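Local coordinates for cycloalternan-forming enzyme (PDB 5F7U), which is a multidomain enzyme of glycosyl hydrolase family 31, with a TIM barrel joined to several beta-rich domains, at residues Gly450-Leu455 against Gly530-Lys535; Tyr524-Val529 against Asp572-Ile577. The protein carries 1 engineered substitution. One frame throughout, in Å; residues are numbered along the deposited sequence.

Contact 1 of 2, residues Gly450-Leu455 against Gly530-Lys535; sequences GMNIVL and GIDGFK
Asn452 crosses Asp532 at about a right angle, with the amide and carboxylate planes turned 78° against each other. A water lies 3.0 Å from both Asn452 OD1 and Asp532 OD1. The Asn452 amide nitrogen is held by Thr395 O instead. The next residue, Ile453, is gripped through both its backbone polar atoms. Its N donates to Asp532 OD2 at 2.9 Å. That oxygen is met on the anti side, slightly out of the carboxylate plane. Asp532 CG stands beside the backbone N, anti to the carbonyl carbon (chi1 -57°), which turns the carboxylate to the strand. His447 NE2 also bonds OD2, so this buried oxygen has two partners, an arrangement that would suit a carboxylate. Ile453 O in turn receives Asp532 N at 2.8 Å, almost in line with the carbonyl bond.

These are neighbouring parallel strands of the eight-stranded TIM barrel, 452-457 and 534-536, and the second comes in through an irregular lead of loop residues. Val454 lies over the bare backbone of Gly533, and its CG1 is 3.6 Å from Gly533 C. Gly533 O also receives a CA-H...O contact from Val454 CA. Leu455 then pairs with Phe534 as a regular parallel bridge. Leu455 N donates to Gly533 O at 3.1 Å, and Leu455 O accepts Lys535 N at 2.9 Å from well above the carbonyl plane. The same Leu455 O lies at the edge of the Phe534 ring. The Leu455 side chain crosses that of Ile531 at about a right angle, and its CD1 rests 3.9 Å from Ile531 CG2. The end of the Lys535 side chain leads away from 450-455; its NZ forms a salt bridge with Glu400 and a weak hydrogen bond to a bound alpha-D-glucopyranose.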
loop_
_atom_site.group_PDB
_atom_site.type_symbol
_atom_site.label_atom_id
_atom_site.label_comp_id
_atom_site.label_asym_id
_atom_site.label_seq_id
_atom_site.Cartn_x
_atom_site.Cartn_y
_atom_site.Cartn_z
ATOM N N GLY A 450 12.629 19.708 15.385
ATOM C CA GLY A 450 12.415 18.261 15.508
ATOM C C GLY A 450 11.946 17.633 14.204
ATOM O O GLY A 450 11.327 16.567 14.208
ATOM N N MET A 451 12.239 18.294 13.086
ATOM C CA MET A 451 11.871 17.787 11.771
ATOM C C MET A 451 13.102 17.434 10.952
ATOM O O MET A 451 14.227 17.744 11.326
ATOM C CB MET A 451 10.979 18.779 11.015
ATOM C CG MET A 451 9.814 19.299 11.837
ATOM S SD MET A 451 8.683 20.332 10.908
ATOM C CE MET A 451 7.814 21.064 12.293
ATOM N N ASN A 452 12.858 16.767 9.837
ATOM C CA ASN A 452 13.874 16.207 8.980
ATOM C C ASN A 452 13.458 16.570 7.578
ATOM O O ASN A 452 12.281 16.494 7.236
ATOM C CB ASN A 452 13.887 14.691 9.131
ATOM C CG ASN A 452 14.185 14.246 10.544
ATOM O OD1 ASN A 452 15.320 13.983 10.842
ATOM N ND2 ASN A 452 13.171 14.205 11.427
ATOM N N ILE A 453 14.418 16.971 6.759
ATOM C CA ILE A 453 14.065 17.614 5.493
ATOM C C ILE A 453 14.506 16.773 4.302
ATOM O O ILE A 453 15.616 16.249 4.290
ATOM C CB ILE A 453 14.665 19.049 5.410
ATOM C CG1 ILE A 453 14.120 19.817 4.187
ATOM C CG2 ILE A 453 16.204 19.044 5.443
ATOM C CD1 ILE A 453 14.309 21.330 4.302
ATOM N N VAL A 454 13.644 16.653 3.304
ATOM C CA VAL A 454 14.029 16.001 2.043
ATOM C C VAL A 454 13.905 16.988 0.872
ATOM O O VAL A 454 13.086 17.918 0.926
ATOM C CB VAL A 454 13.240 14.674 1.763
ATOM C CG1 VAL A 454 13.387 13.707 2.938
ATOM C CG2 VAL A 454 11.780 14.936 1.469
ATOM N N LEU A 455 14.748 16.816 -0.147
ATOM C CA LEU A 455 14.722 17.694 -1.328
ATOM C C LEU A 455 14.249 16.948 -2.573
ATOM O O LEU A 455 14.631 15.814 -2.820
ATOM C CB LEU A 455 16.131 18.273 -1.587
ATOM C CG LEU A 455 16.750 19.111 -0.464
ATOM C CD1 LEU A 455 18.075 19.690 -0.968
ATOM C CD2 LEU A 455 15.813 20.236 -0.026
ATOM N N GLY A 530 23.363 18.992 5.162
ATOM C CA GLY A 530 22.773 18.120 6.184
ATOM C C GLY A 530 21.345 17.648 5.963
ATOM O O GLY A 530 20.615 17.406 6.932
ATOM N N ILE A 531 20.938 17.499 4.704
ATOM C CA ILE A 531 19.574 17.016 4.429
ATOM C C ILE A 531 19.356 15.553 4.854
ATOM O O ILE A 531 20.328 14.800 5.087
ATOM C CB ILE A 531 19.139 17.263 2.964
ATOM C CG1 ILE A 531 19.868 16.316 2.006
ATOM C CG2 ILE A 531 19.293 18.741 2.611
ATOM C CD1 ILE A 531 19.293 16.265 0.587
ATOM N N ASP A 532 18.086 15.156 4.899
ATOM C CA ASP A 532 17.677 13.870 5.432
ATOM C C ASP A 532 17.053 12.969 4.380
ATOM O O ASP A 532 16.356 12.015 4.712
ATOM C CB ASP A 532 16.713 14.110 6.603
ATOM C CG ASP A 532 17.343 14.976 7.670
ATOM O OD1 ASP A 532 18.236 14.462 8.352
ATOM O OD2 ASP A 532 17.011 16.172 7.775
ATOM N N GLY A 533 17.305 13.265 3.106
ATOM C CA GLY A 533 16.871 12.367 2.046
ATOM C C GLY A 533 16.327 13.136 0.862
ATOM O O GLY A 533 16.464 14.354 0.786
ATOM N N PHE A 534 15.732 12.401 -0.056
ATOM C CA PHE A 534 15.256 12.973 -1.311
ATOM C C PHE A 534 13.840 12.536 -1.621
ATOM O O PHE A 534 13.459 11.374 -1.369
ATOM C CB PHE A 534 16.140 12.517 -2.466
ATOM C CG PHE A 534 17.574 12.953 -2.352
ATOM C CD1 PHE A 534 17.934 14.259 -2.652
ATOM C CD2 PHE A 534 18.567 12.054 -1.927
ATOM C CE1 PHE A 534 19.277 14.672 -2.562
ATOM C CE2 PHE A 534 19.904 12.461 -1.814
ATOM C CZ PHE A 534 20.257 13.772 -2.147
ATOM N N LYS A 535 13.085 13.464 -2.199
ATOM C CA LYS A 535 11.808 13.122 -2.823
ATOM C C LYS A 535 12.081 12.880 -4.296
ATOM O O LYS A 535 12.123 13.815 -5.100
ATOM C CB LYS A 535 10.744 14.212 -2.594
ATOM C CG LYS A 535 9.381 13.897 -3.274
ATOM C CD LYS A 535 8.338 14.969 -2.929
ATOM C CE LYS A 535 6.984 14.578 -3.537
ATOM N NZ LYS A 535 5.906 15.585 -3.234
HETATM O O HOH W 1 18.158 14.889 11.299
#

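Contact 2 of 2, residues Tyr524-Val529 against Asp572-Ile577; sequences YLLTEV and DFAKSI
Phe573 and Leu526 make the closest approach between 524-529 and 572-577. Phe573 CG is anti to its own backbone N (chi1 166°), and this carries the ring forward to the shorter helix, 523-527. Leu526 CD1 comes up to the ring obliquely, nearest CE2, at 3.5 Å. The same methyl lies 3.9 Å from Phe573 CZ. One residue on, Ala574 offers a small surface. Leu526 CD1 approaches its CA, and Leu526 CD2 reaches its CB at 4.1 Å. CD1 of this one leucine thus spans Phe573 and Ala574, and CD2 adds the Ala574 methyl. Both Leu526 and Ala574 also touch Phe534, which ties the pair to the barrel strand 534-536.

Ser576 turns its hydroxyl back along its own helix and donates to Phe573 O at 2.7 Å. Ile577 points toward the other helix and closes the contact. Its CG2 is 3.8 Å from Leu526 CB and 3.7 Å from Thr527 CG2, so one methyl bridges two neighbouring residues. Its CD1 lies beside Leu526 CD1 as well. Thr527 meets Ile577 with its methyl branch, while OG1 makes a weak hydrogen bond to Glu523 O.

Here two helices of the TIM-barrel outer layer lie against each other. No hydrogen bond or salt bridge joins them across the contact. The fit rests on methyl, methylene and ring surfaces, so shape and the hiding of apolar area, centred on Leu526, hold the helices here.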
loop_
_atom_site.group_PDB
_atom_site.type_symbol
_atom_site.label_atom_id
_atom_site.label_comp_id
_atom_site.label_asym_id
_atom_site.label_seq_id
_atom_site.Cartn_x
_atom_site.Cartn_y
_atom_site.Cartn_z
ATOM N N TYR A 524 27.367 17.132 -1.414
ATOM C CA TYR A 524 27.446 18.259 -0.483
ATOM C C TYR A 524 26.117 18.556 0.244
ATOM O O TYR A 524 26.133 19.077 1.361
ATOM C CB TYR A 524 28.006 19.517 -1.183
ATOM C CG TYR A 524 26.963 20.332 -1.909
ATOM C CD1 TYR A 524 26.504 19.945 -3.178
ATOM C CD2 TYR A 524 26.436 21.506 -1.335
ATOM C CE1 TYR A 524 25.535 20.692 -3.846
ATOM C CE2 TYR A 524 25.465 22.266 -2.005
ATOM C CZ TYR A 524 25.022 21.851 -3.253
ATOM O OH TYR A 524 24.062 22.588 -3.921
ATOM N N LEU A 525 24.985 18.200 -0.381
ATOM C CA LEU A 525 23.659 18.400 0.216
ATOM C C LEU A 525 23.505 17.560 1.469
ATOM O O LEU A 525 22.875 17.980 2.438
ATOM C CB LEU A 525 22.527 18.083 -0.786
ATOM C CG LEU A 525 22.523 18.936 -2.078
ATOM C CD1 LEU A 525 21.608 18.310 -3.126
ATOM C CD2 LEU A 525 22.102 20.382 -1.806
ATOM N N LEU A 526 24.124 16.389 1.441
ATOM C CA LEU A 526 24.077 15.451 2.558
ATOM C C LEU A 526 25.193 15.730 3.575
ATOM O O LEU A 526 24.928 15.841 4.770
ATOM C CB LEU A 526 24.144 14.020 2.022
ATOM C CG LEU A 526 22.861 13.553 1.307
ATOM C CD1 LEU A 526 23.185 12.508 0.261
ATOM C CD2 LEU A 526 21.843 12.999 2.282
ATOM N N THR A 527 26.424 15.880 3.097
ATOM C CA THR A 527 27.567 15.967 4.005
ATOM C C THR A 527 27.651 17.334 4.705
ATOM O O THR A 527 28.006 17.397 5.889
ATOM C CB THR A 527 28.890 15.642 3.287
ATOM O OG1 THR A 527 29.063 16.534 2.192
ATOM C CG2 THR A 527 28.873 14.216 2.748
ATOM N N GLU A 528 27.318 18.409 3.982
ATOM C CA GLU A 528 27.507 19.780 4.482
ATOM C C GLU A 528 26.197 20.522 4.764
ATOM O O GLU A 528 26.068 21.186 5.796
ATOM C CB GLU A 528 28.370 20.583 3.501
ATOM C CG GLU A 528 29.705 19.912 3.199
ATOM C CD GLU A 528 30.558 20.695 2.241
ATOM O OE1 GLU A 528 31.471 21.385 2.737
ATOM O OE2 GLU A 528 30.337 20.613 1.006
ATOM N N VAL A 529 25.237 20.439 3.847
ATOM C CA VAL A 529 23.936 21.091 4.061
ATOM C C VAL A 529 23.126 20.305 5.098
ATOM O O VAL A 529 22.322 20.886 5.838
ATOM C CB VAL A 529 23.144 21.292 2.738
ATOM C CG1 VAL A 529 21.859 22.062 2.987
ATOM C CG2 VAL A 529 23.986 22.035 1.710
ATOM N N ASP A 572 19.939 4.303 -1.428
ATOM C CA ASP A 572 21.198 3.711 -0.943
ATOM C C ASP A 572 22.276 4.770 -0.779
ATOM O O ASP A 572 23.012 4.775 0.213
ATOM C CB ASP A 572 21.719 2.641 -1.906
ATOM C CG ASP A 572 20.816 1.417 -1.977
ATOM O OD1 ASP A 572 19.879 1.297 -1.158
ATOM O OD2 ASP A 572 21.051 0.581 -2.885
ATOM N N PHE A 573 22.361 5.667 -1.755
ATOM C CA PHE A 573 23.350 6.752 -1.693
ATOM C C PHE A 573 23.146 7.647 -0.466
ATOM O O PHE A 573 24.103 7.912 0.275
ATOM C CB PHE A 573 23.334 7.571 -2.983
ATOM C CG PHE A 573 24.061 8.886 -2.875
ATOM C CD1 PHE A 573 25.443 8.919 -2.693
ATOM C CD2 PHE A 573 23.354 10.091 -2.965
ATOM C CE1 PHE A 573 26.130 10.148 -2.595
ATOM C CE2 PHE A 573 24.030 11.313 -2.875
ATOM C CZ PHE A 573 25.409 11.339 -2.678
ATOM N N ALA A 574 21.917 8.112 -0.250
ATOM C CA ALA A 574 21.629 8.998 0.878
ATOM C C ALA A 574 21.940 8.312 2.213
ATOM O O ALA A 574 22.579 8.908 3.073
ATOM C CB ALA A 574 20.189 9.484 0.823
ATOM N N LYS A 575 21.526 7.052 2.343
ATOM C CA LYS A 575 21.765 6.248 3.546
ATOM C C LYS A 575 23.233 6.000 3.828
ATOM O O LYS A 575 23.646 5.919 5.001
ATOM C CB LYS A 575 21.016 4.917 3.443
ATOM C CG LYS A 575 19.689 4.923 4.154
ATOM C CD LYS A 575 19.131 3.506 4.341
ATOM C CE LYS A 575 19.680 2.847 5.592
ATOM N NZ LYS A 575 18.971 1.571 5.949
ATOM N N SER A 576 24.033 5.908 2.761
ATOM C CA SER A 576 25.477 5.698 2.892
ATOM C C SER A 576 26.159 6.847 3.636
ATOM O O SER A 576 27.154 6.636 4.337
ATOM C CB SER A 576 26.130 5.424 1.522
ATOM O OG SER A 576 26.432 6.605 0.777
ATOM N N ILE A 577 25.592 8.049 3.509
ATOM C CA ILE A 577 26.099 9.247 4.169
ATOM C C ILE A 577 25.360 9.537 5.479
ATOM O O ILE A 577 25.986 9.852 6.502
ATOM C CB ILE A 577 26.087 10.467 3.207
ATOM C CG1 ILE A 577 27.110 10.230 2.077
ATOM C CG2 ILE A 577 26.440 11.754 3.955
ATOM C CD1 ILE A 577 26.912 11.046 0.818
#

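Both contacts belong to the TIM barrel, and their segments alternate along the chain. Contact 1 is core: it joins two adjacent barrel strands and reaches a glycan pocket through Lys535. Contact 2 lies farther out, partly buried, with Thr527 exposed at its edge. Their centres are 10 Å apart. Helix 523-527 leads into strand 534-536, which leads on to helix 555-577, so contact 2 packs together the helices before and after the second strand of contact 1. Ile531 N probably bonds Leu525 O, and Phe534 CE2 rests on Leu526 CD1 at 3.9 Å. Polar backbone bonds and a buried carboxylate serve the strands, whereas the helices meet by apolar packing alone.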